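Local atomic coordinates of arylesterase (Sulfolobus solfataricus, PDB entry 5L2P), a protein that hydrolyses aromatic esters, p-nitrophenyl fatty acid esters and aryl dialkyl phosphates such as paraoxon, as a serine esterase of the GDXG family. Residues D128-I133 with R170-K175; Y120-A125 with L224-F229; T23-Q26 with Q32-N35; G84-G89 with K215-D220; Q256-A261 with S273-G278. All blocks are in the same frame, centred on the assembly; numbering follows the deposited sequence.

Contact 1 of 5, residues D128-I133 with R170-K175; sequences DCFNAI and RDNKLK
The ring of Phe130 meets Asn172 and Leu174 obliquely. The ring and the Asn172 amide are inclined by 34°. The closest approach is from Phe130 CZ to Asn172 ND2, 3.6 Å. On the neighbouring ring carbon, Phe130 CE1 lies 4.2 Å from Leu174 CD1. The other branch of Leu174 goes to Ile133, where CD2 sits 3.8 Å from Ile133 CG2. The two methyls of one leucine thus bridge residues one turn apart on helix 124-138. Phe130 reaches across because its CG stands trans to the backbone N (chi1 175°). Helix 157-171 ends here in a Schellman motif. Lys173 has positive phi, and its N bonds to Arg170 O while Leu174 N bonds to Ala169 O. This turn brings Leu174 back against helix 124-138, where it also touches Val134 and Arg137. Replacing Phe130 with alanine would probably open a gap beside Leu174 and leave the Asn172 amide without the ring it packs against. Asn172 ND2 is hydrogen-bonded to Leu168 O of the helix it follows. The contact rests on van der Waals packing: Leu174 meets Phe130 and Ile133 as apolar groups, and the Asn172 amide lies against the ring.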
# COMPACT_ATOMS: atom_id res chain seq x y z
N ASP A 128 -32.83 -16.20 -7.05
CA ASP A 128 -33.04 -16.41 -8.49
C ASP A 128 -31.84 -17.10 -9.10
O ASP A 128 -32.00 -18.01 -9.93
CB ASP A 128 -33.28 -15.08 -9.25
CG ASP A 128 -34.71 -14.56 -9.12
OD1 ASP A 128 -35.54 -15.20 -8.45
OD2 ASP A 128 -34.98 -13.48 -9.65
N CYS A 129 -30.63 -16.66 -8.72
CA CYS A 129 -29.42 -17.23 -9.26
C CYS A 129 -29.24 -18.65 -8.75
O CYS A 129 -28.81 -19.52 -9.51
CB CYS A 129 -28.22 -16.38 -8.92
SG CYS A 129 -28.11 -14.77 -9.78
N PHE A 130 -29.59 -18.90 -7.50
CA PHE A 130 -29.39 -20.22 -6.91
C PHE A 130 -30.35 -21.21 -7.52
O PHE A 130 -29.95 -22.33 -7.86
CB PHE A 130 -29.51 -20.19 -5.38
CG PHE A 130 -29.44 -21.54 -4.73
CD1 PHE A 130 -28.24 -22.22 -4.65
CD2 PHE A 130 -30.59 -22.12 -4.15
CE1 PHE A 130 -28.16 -23.45 -4.01
CE2 PHE A 130 -30.51 -23.36 -3.52
CZ PHE A 130 -29.30 -24.03 -3.45
N ASN A 131 -31.62 -20.82 -7.67
CA ASN A 131 -32.63 -21.66 -8.37
C ASN A 131 -32.26 -21.99 -9.81
O ASN A 131 -32.56 -23.08 -10.29
CB ASN A 131 -34.05 -21.05 -8.34
CG ASN A 131 -34.64 -21.05 -6.93
OD1 ASN A 131 -34.27 -21.87 -6.07
ND2 ASN A 131 -35.52 -20.09 -6.66
N ALA A 132 -31.60 -21.06 -10.50
CA ALA A 132 -31.08 -21.34 -11.85
C ALA A 132 -29.96 -22.43 -11.83
O ALA A 132 -29.89 -23.24 -12.74
CB ALA A 132 -30.59 -20.06 -12.49
N ILE A 133 -29.13 -22.46 -10.79
CA ILE A 133 -28.11 -23.52 -10.64
C ILE A 133 -28.76 -24.87 -10.37
O ILE A 133 -28.38 -25.88 -10.97
CB ILE A 133 -27.12 -23.23 -9.48
CG1 ILE A 133 -26.32 -21.96 -9.75
CG2 ILE A 133 -26.16 -24.40 -9.21
CD1 ILE A 133 -25.56 -21.52 -8.52
N ARG A 170 -23.43 -24.62 -0.16
CA ARG A 170 -22.89 -25.36 0.96
C ARG A 170 -23.98 -25.74 1.97
O ARG A 170 -24.02 -26.87 2.43
CB ARG A 170 -21.79 -24.56 1.64
CG ARG A 170 -21.09 -25.33 2.74
CD ARG A 170 -20.06 -24.45 3.43
NE ARG A 170 -20.70 -23.35 4.14
CZ ARG A 170 -20.06 -22.33 4.70
NH1 ARG A 170 -18.74 -22.23 4.61
NH2 ARG A 170 -20.74 -21.40 5.33
N ASP A 171 -24.85 -24.80 2.31
CA ASP A 171 -26.01 -25.07 3.19
C ASP A 171 -26.85 -26.24 2.70
O ASP A 171 -27.28 -27.08 3.47
CB ASP A 171 -26.93 -23.85 3.28
CG ASP A 171 -26.32 -22.68 4.08
OD1 ASP A 171 -25.25 -22.86 4.73
OD2 ASP A 171 -26.93 -21.58 4.04
N ASN A 172 -27.10 -26.26 1.39
CA ASN A 172 -27.98 -27.25 0.78
C ASN A 172 -27.24 -28.46 0.23
O ASN A 172 -27.83 -29.28 -0.45
CB ASN A 172 -28.79 -26.57 -0.32
CG ASN A 172 -29.75 -25.58 0.24
OD1 ASN A 172 -30.78 -25.97 0.76
ND2 ASN A 172 -29.42 -24.32 0.18
N LYS A 173 -25.94 -28.55 0.53
CA LYS A 173 -25.10 -29.65 0.07
C LYS A 173 -25.12 -29.85 -1.45
O LYS A 173 -25.04 -30.98 -1.95
CB LYS A 173 -25.49 -30.94 0.79
CG LYS A 173 -25.68 -30.76 2.29
CD LYS A 173 -26.09 -32.07 2.95
CE LYS A 173 -27.42 -32.63 2.42
NZ LYS A 173 -27.89 -33.75 3.26
N LEU A 174 -25.22 -28.75 -2.18
CA LEU A 174 -25.12 -28.75 -3.63
C LEU A 174 -23.64 -28.52 -3.99
O LEU A 174 -23.04 -27.53 -3.57
CB LEU A 174 -26.02 -27.66 -4.21
CG LEU A 174 -26.15 -27.56 -5.75
CD1 LEU A 174 -27.50 -26.98 -6.14
CD2 LEU A 174 -25.06 -26.72 -6.41
N LYS A 175 -23.06 -29.44 -4.74
CA LYS A 175 -21.65 -29.32 -5.08
C LYS A 175 -21.44 -28.46 -6.31
O LYS A 175 -22.11 -28.61 -7.33
CB LYS A 175 -21.01 -30.69 -5.31
CG LYS A 175 -19.49 -30.62 -5.35
CD LYS A 175 -18.87 -31.56 -6.38
CE LYS A 175 -17.42 -31.18 -6.63
NZ LYS A 175 -16.81 -31.96 -7.74

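Contact 2 of 5, residues Y120-A125 with L224-F229; sequences YKFPTA and LYNPLF
Phe122 carries its CG trans to the backbone N (chi1 172°), which sends the ring out from 120-125 to the turn at 226-229. Phe229 has a similar first torsion, but its ring leads away, and its CB is what meets Phe122. That CB lies over one face of the Phe122 ring, 4.2 Å from the centroid, in a CH-pi contact. At the ring edge, Phe122 CZ is 3.7 Å from Asn226 CG. The ring and the amide are steeply inclined, with 77° between their planes. Leu228 CB adds an apolar touch, 3.9 Å from Phe122 CE1. Pro123, which follows a cis peptide bond, places its CB over the centre of the opposite face of the Phe122 ring.

The Asn226 amide is held by an Asx turn, in which Leu228 N donates to Asn226 OD1 at 3.1 Å. The N-H points fairly straight at the oxygen (151°). This fixes the amide beside the ring edge. In the other segment, Lys121 O accepts from both Thr124 N and Thr124 OG1, which shapes the turn into the helix.

Pro123 stands at the N-cap position of helix 124-138. The contact joins the start of that helix to the loop between helix 212-217 and strand 242-248. Phe229 also packs on Val214 of helix 212-217, and Leu228 reaches Leu168 of helix 157-171.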
# COMPACT_ATOMS: atom_id res chain seq x y z
N TYR A 120 -37.32 -5.63 -6.96
CA TYR A 120 -37.15 -6.82 -6.14
C TYR A 120 -35.89 -6.68 -5.30
O TYR A 120 -34.77 -6.63 -5.82
CB TYR A 120 -37.06 -8.05 -7.01
CG TYR A 120 -38.30 -8.29 -7.81
CD1 TYR A 120 -38.44 -7.73 -9.11
CD2 TYR A 120 -39.35 -9.05 -7.30
CE1 TYR A 120 -39.57 -7.95 -9.86
CE2 TYR A 120 -40.50 -9.26 -8.06
CZ TYR A 120 -40.60 -8.72 -9.33
OH TYR A 120 -41.74 -8.94 -10.09
N LYS A 121 -36.09 -6.60 -3.99
CA LYS A 121 -35.02 -6.32 -3.08
C LYS A 121 -34.33 -7.62 -2.69
O LYS A 121 -34.84 -8.72 -2.96
CB LYS A 121 -35.54 -5.62 -1.83
CG LYS A 121 -35.85 -4.15 -2.06
CD LYS A 121 -36.02 -3.42 -0.74
CE LYS A 121 -36.34 -1.97 -0.98
NZ LYS A 121 -35.09 -1.18 -1.17
N PHE A 122 -33.15 -7.48 -2.07
CA PHE A 122 -32.49 -8.58 -1.41
C PHE A 122 -33.50 -9.34 -0.53
O PHE A 122 -34.29 -8.72 0.17
CB PHE A 122 -31.34 -8.03 -0.55
CG PHE A 122 -30.70 -9.05 0.33
CD1 PHE A 122 -29.68 -9.85 -0.13
CD2 PHE A 122 -31.12 -9.20 1.65
CE1 PHE A 122 -29.07 -10.79 0.72
CE2 PHE A 122 -30.53 -10.14 2.50
CZ PHE A 122 -29.51 -10.94 2.03
N PRO A 123 -33.45 -10.68 -0.55
CA PRO A 123 -32.50 -11.57 -1.22
C PRO A 123 -32.97 -12.18 -2.57
O PRO A 123 -32.48 -13.23 -2.95
CB PRO A 123 -32.31 -12.68 -0.17
CG PRO A 123 -33.67 -12.81 0.40
CD PRO A 123 -34.33 -11.44 0.36
N THR A 124 -33.87 -11.51 -3.29
CA THR A 124 -34.48 -12.08 -4.49
C THR A 124 -33.47 -12.50 -5.53
O THR A 124 -33.47 -13.63 -5.98
CB THR A 124 -35.47 -11.07 -5.15
OG1 THR A 124 -36.45 -10.64 -4.20
CG2 THR A 124 -36.21 -11.70 -6.34
N ALA A 125 -32.56 -11.59 -5.89
CA ALA A 125 -31.46 -11.90 -6.84
C ALA A 125 -30.63 -13.12 -6.46
O ALA A 125 -30.27 -13.93 -7.33
CB ALA A 125 -30.51 -10.71 -7.00
N LEU A 224 -27.23 -5.48 6.20
CA LEU A 224 -25.80 -5.18 6.06
C LEU A 224 -24.89 -6.27 6.64
O LEU A 224 -23.84 -6.53 6.08
CB LEU A 224 -25.46 -3.84 6.70
CG LEU A 224 -26.07 -2.58 6.12
CD1 LEU A 224 -25.71 -1.44 7.06
CD2 LEU A 224 -25.56 -2.35 4.69
N TYR A 225 -25.30 -6.94 7.70
CA TYR A 225 -24.48 -8.01 8.29
C TYR A 225 -24.98 -9.40 7.94
O TYR A 225 -24.51 -10.40 8.50
CB TYR A 225 -24.34 -7.86 9.81
CG TYR A 225 -25.64 -7.84 10.61
CD1 TYR A 225 -26.30 -9.02 10.97
CD2 TYR A 225 -26.16 -6.64 11.05
CE1 TYR A 225 -27.45 -8.97 11.72
CE2 TYR A 225 -27.32 -6.60 11.79
CZ TYR A 225 -27.96 -7.75 12.12
OH TYR A 225 -29.13 -7.58 12.87
N ASN A 226 -25.89 -9.47 6.99
CA ASN A 226 -26.36 -10.75 6.48
C ASN A 226 -25.27 -11.34 5.59
O ASN A 226 -24.78 -10.66 4.69
CB ASN A 226 -27.64 -10.55 5.68
CG ASN A 226 -28.41 -11.86 5.45
OD1 ASN A 226 -27.84 -12.83 5.00
ND2 ASN A 226 -29.69 -11.88 5.76
N PRO A 227 -24.87 -12.60 5.84
CA PRO A 227 -23.79 -13.17 5.01
C PRO A 227 -24.17 -13.36 3.52
O PRO A 227 -23.28 -13.34 2.69
CB PRO A 227 -23.48 -14.51 5.69
CG PRO A 227 -24.05 -14.41 7.05
CD PRO A 227 -25.24 -13.49 6.95
N LEU A 228 -25.45 -13.53 3.19
CA LEU A 228 -25.85 -13.60 1.78
C LEU A 228 -25.72 -12.25 1.06
O LEU A 228 -25.64 -12.22 -0.16
CB LEU A 228 -27.29 -14.10 1.62
CG LEU A 228 -27.56 -15.50 2.19
CD1 LEU A 228 -29.01 -15.91 2.00
CD2 LEU A 228 -26.66 -16.57 1.60
N PHE A 229 -25.72 -11.15 1.81
CA PHE A 229 -25.42 -9.86 1.25
C PHE A 229 -23.92 -9.57 1.32
O PHE A 229 -23.32 -9.11 0.32
CB PHE A 229 -26.20 -8.78 1.97
CG PHE A 229 -25.74 -7.39 1.65
CD1 PHE A 229 -26.03 -6.81 0.44
CD2 PHE A 229 -25.04 -6.66 2.59
CE1 PHE A 229 -25.61 -5.54 0.16
CE2 PHE A 229 -24.61 -5.38 2.32
CZ PHE A 229 -24.89 -4.81 1.10

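Contact 3 of 5, residues T23-Q26 with Q32-N35; sequences TKYQ and QKVN
Tyr25 presents one ring face to the aliphatic end of Lys33. Lys33 CE stands over that face, 4.2 Å from the centroid and 17° off the ring normal. This is a CH-pi contact made by a methylene, displaced somewhat toward the hydroxyl end. The closest pair is Tyr25 CZ and Lys33 CE, 4.0 Å apart. The two side chains cross at about a right angle. The lysine chain first runs out from the helix, then bends at chi3 (-76°) and again at chi4 (-86°). Those bends lay CE against the ring and carry the amine past it. Lys33 NZ ends 4.2 Å from Tyr25 OH, too far for a hydrogen bond. The opposite face of the ring is covered by Lys24 CG, 3.6 Å above its plane. Tyr25 is therefore sandwiched between the aliphatic parts of two lysines. The methylenes give each face an apolar cover at the protein surface.

The contact is local in sequence. The segment 23-26 belongs to the link between helix 5-17 and helix 27-39, and Gln26 is at the N-cap position of the latter. Tyr25 thus folds back along the helix that begins just after it. Lys33 also touches Ile19 in that link. Further along helix 27-39, Val34 and Asn35 face the loop at Leu88.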
# COMPACT_ATOMS: atom_id res chain seq x y z
N THR A 23 -31.50 14.94 -12.35
CA THR A 23 -32.05 16.23 -12.77
C THR A 23 -32.78 16.14 -14.12
O THR A 23 -33.86 16.71 -14.30
CB THR A 23 -30.94 17.30 -12.94
OG1 THR A 23 -30.09 17.30 -11.80
CG2 THR A 23 -31.54 18.70 -13.15
N LYS A 24 -32.17 15.44 -15.08
CA LYS A 24 -32.68 15.37 -16.44
C LYS A 24 -33.47 14.09 -16.66
O LYS A 24 -34.60 14.13 -17.12
CB LYS A 24 -31.50 15.47 -17.43
CG LYS A 24 -31.87 15.31 -18.90
CD LYS A 24 -32.80 16.43 -19.36
CE LYS A 24 -33.26 16.24 -20.80
NZ LYS A 24 -33.96 17.45 -21.29
N TYR A 25 -32.88 12.96 -16.31
CA TYR A 25 -33.43 11.66 -16.66
C TYR A 25 -34.10 10.96 -15.48
O TYR A 25 -33.73 11.17 -14.33
CB TYR A 25 -32.30 10.76 -17.19
CG TYR A 25 -31.54 11.35 -18.36
CD1 TYR A 25 -32.18 11.60 -19.59
CD2 TYR A 25 -30.19 11.66 -18.25
CE1 TYR A 25 -31.49 12.14 -20.67
CE2 TYR A 25 -29.49 12.19 -19.32
CZ TYR A 25 -30.14 12.43 -20.52
OH TYR A 25 -29.44 12.97 -21.58
N GLN A 26 -35.07 10.12 -15.78
CA GLN A 26 -35.73 9.26 -14.78
C GLN A 26 -34.87 8.01 -14.63
O GLN A 26 -33.99 7.75 -15.47
CB GLN A 26 -37.14 8.86 -15.24
CG GLN A 26 -37.98 10.01 -15.81
CD GLN A 26 -38.73 9.63 -17.08
OE1 GLN A 26 -39.94 9.71 -17.11
NE2 GLN A 26 -38.01 9.21 -18.13
N GLN A 32 -31.42 2.10 -18.78
CA GLN A 32 -31.28 1.80 -20.20
C GLN A 32 -30.02 2.42 -20.80
O GLN A 32 -29.33 1.77 -21.58
CB GLN A 32 -32.53 2.29 -20.94
CG GLN A 32 -32.53 2.11 -22.45
CD GLN A 32 -33.86 2.47 -23.08
OE1 GLN A 32 -34.90 2.41 -22.41
NE2 GLN A 32 -33.85 2.83 -24.35
N LYS A 33 -29.72 3.67 -20.45
CA LYS A 33 -28.56 4.33 -21.04
C LYS A 33 -27.23 3.66 -20.61
O LYS A 33 -26.31 3.57 -21.42
CB LYS A 33 -28.52 5.80 -20.66
CG LYS A 33 -27.84 6.71 -21.69
CD LYS A 33 -28.09 8.19 -21.37
CE LYS A 33 -29.50 8.70 -21.73
NZ LYS A 33 -29.59 9.13 -23.16
N VAL A 34 -27.14 3.21 -19.35
CA VAL A 34 -25.99 2.49 -18.89
C VAL A 34 -25.92 1.09 -19.52
O VAL A 34 -24.85 0.61 -19.88
CB VAL A 34 -25.96 2.38 -17.35
CG1 VAL A 34 -24.83 1.43 -16.87
CG2 VAL A 34 -25.85 3.78 -16.73
N ASN A 35 -27.06 0.42 -19.64
CA ASN A 35 -27.10 -0.89 -20.28
C ASN A 35 -26.57 -0.86 -21.71
O ASN A 35 -25.86 -1.78 -22.10
CB ASN A 35 -28.51 -1.47 -20.25
CG ASN A 35 -28.91 -1.99 -18.87
OD1 ASN A 35 -28.09 -2.07 -17.96
ND2 ASN A 35 -30.17 -2.35 -18.72

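Contact 4 of 5, residues G84-G89 with K215-D220; sequences GAWILG and KMYIRD
Trp86 and Tyr217 lie flat on each other. The five-membered ring of the indole covers the phenol ring with centroids 3.6 Å apart and planes 3° from parallel. Trp86 CD2 and Tyr217 CD2 are the closest pair, at 3.4 Å. Trp86 CB joins the stack with a CH-pi contact to the same tyrosine face. Beside it, Ile87 CG2 rests on Met216 CB at 3.9 Å. Tyr217 turns its ring to the indole with CG trans to the backbone N (chi1 -178°).

Other residues set the indole in place. Trp86 NE1 bonds to Asn160 OD1, and Phe185 meets the indole edge-to-face. Without the indole, as with an alanine here, the tyrosine face would probably be uncovered and Asn160 OD1 would lose this donor. The loop is folded tightly, since Gly84 O accepts from both Ile87 N and Leu88 N.

The loop follows strand 77-81 of the alpha/beta hydrolase fold. It starts in the His82-Gly83-Gly84 motif, which by similarity helps to form the oxyanion hole that stabilises the negatively charged intermediate. The Trp86 side chain is about 8 Å from that of Ser156, the inferred nucleophile. The stack thus ties helix 212-217 to the oxyanion-hole loop beside the active site.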
# COMPACT_ATOMS: atom_id res chain seq x y z
N GLY A 84 -23.91 -4.98 -12.48
CA GLY A 84 -24.78 -3.84 -12.59
C GLY A 84 -25.39 -3.38 -11.27
O GLY A 84 -26.51 -2.84 -11.25
N ALA A 85 -24.67 -3.61 -10.16
CA ALA A 85 -25.05 -3.06 -8.87
C ALA A 85 -26.46 -3.44 -8.42
O ALA A 85 -27.14 -2.66 -7.73
CB ALA A 85 -24.89 -1.57 -8.88
N TRP A 86 -26.87 -4.65 -8.77
CA TRP A 86 -28.18 -5.18 -8.39
C TRP A 86 -29.38 -4.39 -8.97
O TRP A 86 -30.52 -4.80 -8.73
CB TRP A 86 -28.33 -5.28 -6.87
CG TRP A 86 -27.26 -5.99 -6.15
CD1 TRP A 86 -27.02 -7.34 -6.13
CD2 TRP A 86 -26.28 -5.41 -5.31
NE1 TRP A 86 -25.93 -7.64 -5.32
CE2 TRP A 86 -25.46 -6.47 -4.79
CE3 TRP A 86 -26.00 -4.11 -4.93
CZ2 TRP A 86 -24.39 -6.24 -3.92
CZ3 TRP A 86 -24.95 -3.89 -4.06
CH2 TRP A 86 -24.16 -4.95 -3.56
N ILE A 87 -29.13 -3.31 -9.73
CA ILE A 87 -30.19 -2.43 -10.21
C ILE A 87 -30.26 -2.27 -11.73
O ILE A 87 -31.22 -1.72 -12.26
CB ILE A 87 -30.09 -1.04 -9.58
CG1 ILE A 87 -28.75 -0.38 -9.86
CG2 ILE A 87 -30.33 -1.12 -8.09
CD1 ILE A 87 -28.70 1.10 -9.44
N LEU A 88 -29.22 -2.73 -12.44
CA LEU A 88 -29.23 -2.72 -13.89
C LEU A 88 -28.37 -3.84 -14.45
O LEU A 88 -27.91 -4.68 -13.73
CB LEU A 88 -28.79 -1.36 -14.42
CG LEU A 88 -27.42 -0.81 -14.04
CD1 LEU A 88 -26.27 -1.35 -14.90
CD2 LEU A 88 -27.54 0.71 -14.22
N GLY A 89 -28.23 -3.88 -15.77
CA GLY A 89 -27.54 -4.95 -16.47
C GLY A 89 -28.49 -6.08 -16.84
O GLY A 89 -29.64 -6.14 -16.38
N LYS A 215 -28.50 0.82 -0.88
CA LYS A 215 -29.79 1.29 -0.33
C LYS A 215 -30.99 0.80 -1.13
O LYS A 215 -32.05 0.53 -0.57
CB LYS A 215 -29.85 2.82 -0.30
CG LYS A 215 -29.05 3.47 0.81
CD LYS A 215 -29.17 4.98 0.70
CE LYS A 215 -28.33 5.70 1.76
NZ LYS A 215 -29.03 5.77 3.07
N MET A 216 -30.82 0.70 -2.45
CA MET A 216 -31.89 0.24 -3.34
C MET A 216 -32.09 -1.27 -3.25
O MET A 216 -33.20 -1.75 -3.37
CB MET A 216 -31.56 0.62 -4.78
CG MET A 216 -31.45 2.11 -4.96
SD MET A 216 -32.96 2.76 -5.68
CE MET A 216 -32.62 2.44 -7.41
N TYR A 217 -31.01 -2.00 -3.01
CA TYR A 217 -31.01 -3.46 -2.98
C TYR A 217 -31.46 -4.01 -1.64
O TYR A 217 -32.30 -4.91 -1.60
CB TYR A 217 -29.63 -3.97 -3.36
CG TYR A 217 -29.47 -5.47 -3.42
CD1 TYR A 217 -30.36 -6.24 -4.15
CD2 TYR A 217 -28.39 -6.10 -2.75
CE1 TYR A 217 -30.20 -7.62 -4.20
CE2 TYR A 217 -28.24 -7.46 -2.81
CZ TYR A 217 -29.14 -8.21 -3.53
OH TYR A 217 -28.99 -9.59 -3.59
N ILE A 218 -30.93 -3.45 -0.54
CA ILE A 218 -31.27 -3.96 0.81
C ILE A 218 -32.60 -3.43 1.33
O ILE A 218 -33.07 -2.37 0.90
CB ILE A 218 -30.16 -3.72 1.86
CG1 ILE A 218 -29.97 -2.22 2.14
CG2 ILE A 218 -28.87 -4.41 1.42
CD1 ILE A 218 -29.03 -1.98 3.30
N ARG A 219 -33.21 -4.18 2.24
CA ARG A 219 -34.51 -3.81 2.83
C ARG A 219 -34.33 -2.80 3.95
O ARG A 219 -35.06 -1.83 4.05
CB ARG A 219 -35.22 -5.05 3.36
CG ARG A 219 -35.55 -6.06 2.26
CD ARG A 219 -35.94 -7.41 2.82
NE ARG A 219 -34.79 -8.09 3.39
CZ ARG A 219 -34.81 -9.32 3.85
NH1 ARG A 219 -35.93 -10.02 3.80
NH2 ARG A 219 -33.72 -9.87 4.34
N ASP A 220 -33.38 -3.08 4.83
CA ASP A 220 -33.03 -2.19 5.92
C ASP A 220 -31.61 -2.48 6.39
O ASP A 220 -30.93 -3.37 5.84
CB ASP A 220 -34.03 -2.35 7.08
CG ASP A 220 -34.10 -3.77 7.61
OD1 ASP A 220 -33.07 -4.33 8.03
OD2 ASP A 220 -35.22 -4.33 7.62

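Contact 5 of 5, residues Q256-A261 with S273-G278; sequences QGEAYA and SFRVNG
Glu258 and Arg275 approach at about a right angle, yet their charged ends lie nearly coplanar, with carboxylate and guanidinium planes 12° apart. The arginine grips side-on. Its NE donates to Glu258 OE2 at 2.9 Å, and its NH2 to Glu258 OE1 at 3.1 Å. Both bonds are almost straight, at 172° and 178°, and both oxygens use their syn lone pairs. This two-point salt bridge fixes the rotation of both groups. Glu258 comes in with an extended chain, while Arg275 bends at chi3 to turn its NE edge to the carboxylate.

The bridge joins the helix and the second strand of a beta-alpha-beta unit, strand 242-248, helix 254-266 and strand 271-276, in the alpha/beta hydrolase fold. About one turn along the helix, Ala261 CB packs on Ser273 OG at 3.5 Å.

Further partners share the buried carboxylate: Thr247 OG1 bonds to Glu258 OE2, and Lys193 of the second subunit makes a salt bridge to Glu258 OE1. The charges of Arg275 and that lysine probably favour the ionised glutamate. Asn277 ND2 of the third subunit bonds to both Ser273 OG and Glu258 OE2. Phe274, Arg275 and Val276 pair antiparallel with a strand of that subunit.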
# COMPACT_ATOMS: atom_id res chain seq x y z
N GLN A 256 -11.50 -5.43 -0.53
CA GLN A 256 -12.48 -6.42 -0.04
C GLN A 256 -12.44 -7.72 -0.82
O GLN A 256 -12.56 -8.80 -0.22
CB GLN A 256 -13.92 -5.88 -0.01
CG GLN A 256 -14.55 -5.58 -1.34
CD GLN A 256 -15.84 -4.78 -1.19
OE1 GLN A 256 -16.96 -5.32 -1.19
NE2 GLN A 256 -15.68 -3.47 -1.04
N GLY A 257 -12.27 -7.65 -2.15
CA GLY A 257 -12.09 -8.84 -2.96
C GLY A 257 -10.83 -9.63 -2.57
O GLY A 257 -10.86 -10.83 -2.44
N GLU A 258 -9.71 -8.95 -2.44
CA GLU A 258 -8.47 -9.61 -2.02
C GLU A 258 -8.55 -10.18 -0.59
O GLU A 258 -8.07 -11.24 -0.35
CB GLU A 258 -7.28 -8.66 -2.18
CG GLU A 258 -6.99 -8.37 -3.67
CD GLU A 258 -5.86 -7.37 -3.90
OE1 GLU A 258 -5.47 -6.62 -2.97
OE2 GLU A 258 -5.36 -7.32 -5.03
N ALA A 259 -9.29 -9.50 0.29
CA ALA A 259 -9.64 -10.03 1.60
C ALA A 259 -10.45 -11.31 1.58
O ALA A 259 -10.20 -12.21 2.37
CB ALA A 259 -10.41 -8.97 2.36
N TYR A 260 -11.44 -11.38 0.70
CA TYR A 260 -12.28 -12.57 0.53
C TYR A 260 -11.44 -13.76 0.08
O TYR A 260 -11.58 -14.85 0.58
CB TYR A 260 -13.38 -12.30 -0.51
CG TYR A 260 -14.38 -13.44 -0.68
CD1 TYR A 260 -15.31 -13.72 0.30
CD2 TYR A 260 -14.38 -14.23 -1.81
CE1 TYR A 260 -16.23 -14.76 0.16
CE2 TYR A 260 -15.27 -15.29 -1.95
CZ TYR A 260 -16.18 -15.56 -0.95
OH TYR A 260 -17.08 -16.61 -1.05
N ALA A 261 -10.55 -13.51 -0.87
CA ALA A 261 -9.67 -14.53 -1.38
C ALA A 261 -8.71 -15.02 -0.30
O ALA A 261 -8.48 -16.21 -0.18
CB ALA A 261 -8.90 -14.00 -2.57
N SER A 273 -5.82 -15.86 -6.74
CA SER A 273 -6.24 -14.50 -6.58
C SER A 273 -5.21 -13.65 -7.27
O SER A 273 -4.02 -13.69 -6.96
CB SER A 273 -6.29 -14.14 -5.09
OG SER A 273 -6.55 -12.76 -4.92
N PHE A 274 -5.64 -12.87 -8.23
CA PHE A 274 -4.69 -11.96 -8.86
C PHE A 274 -5.33 -10.63 -9.07
O PHE A 274 -6.53 -10.53 -9.11
CB PHE A 274 -4.08 -12.51 -10.17
CG PHE A 274 -5.08 -12.87 -11.20
CD1 PHE A 274 -5.65 -14.13 -11.22
CD2 PHE A 274 -5.42 -11.96 -12.19
CE1 PHE A 274 -6.58 -14.45 -12.18
CE2 PHE A 274 -6.34 -12.26 -13.16
CZ PHE A 274 -6.94 -13.51 -13.15
N ARG A 275 -4.50 -9.59 -9.12
CA ARG A 275 -4.92 -8.22 -9.28
C ARG A 275 -4.44 -7.72 -10.65
O ARG A 275 -3.26 -7.83 -10.97
CB ARG A 275 -4.30 -7.36 -8.21
CG ARG A 275 -4.60 -5.86 -8.34
CD ARG A 275 -3.56 -5.05 -7.53
NE ARG A 275 -3.71 -5.20 -6.09
CZ ARG A 275 -3.22 -4.35 -5.21
NH1 ARG A 275 -2.45 -3.36 -5.58
NH2 ARG A 275 -3.55 -4.45 -3.95
N VAL A 276 -5.38 -7.20 -11.46
CA VAL A 276 -5.04 -6.62 -12.76
C VAL A 276 -4.64 -5.15 -12.57
O VAL A 276 -5.46 -4.32 -12.13
CB VAL A 276 -6.21 -6.71 -13.74
CG1 VAL A 276 -5.85 -6.09 -15.08
CG2 VAL A 276 -6.65 -8.17 -13.92
N ASN A 277 -3.38 -4.83 -12.87
CA ASN A 277 -2.91 -3.48 -12.67
C ASN A 277 -3.32 -2.50 -13.81
O ASN A 277 -3.59 -2.90 -14.92
CB ASN A 277 -1.40 -3.47 -12.47
CG ASN A 277 -0.94 -4.27 -11.19
OD1 ASN A 277 -1.58 -4.25 -10.14
ND2 ASN A 277 0.18 -4.97 -11.32
N GLY A 278 -3.36 -1.21 -13.48
CA GLY A 278 -3.61 -0.15 -14.43
C GLY A 278 -5.02 -0.12 -14.98
O GLY A 278 -5.29 0.52 -16.01

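In the fold
Contacts 2 and 4 form one cluster, their centres 9 Å apart. Phe122 N lies 2.7 Å from Tyr217 O, and Lys121 NZ lies 3.0 Å from Met216 O, both probable hydrogen bonds. Contact 3 meets contact 4 through Asn35 OD1, 2.8 Å from Gly89 N, probably hydrogen-bonded. Contact 1 shares helix 124-138 with contact 2; their centres are 15 Å apart. Contact 5 is separate, its nearest atoms about 8 Å from each of contacts 1, 2 and 4. Around the inferred triad, side chain to side chain, Trp86 is about 8 Å and Phe229 about 11 Å from Ser156, and Arg275 is about 8 Å from Asp251. Contacts 1 and 3 lie away from it.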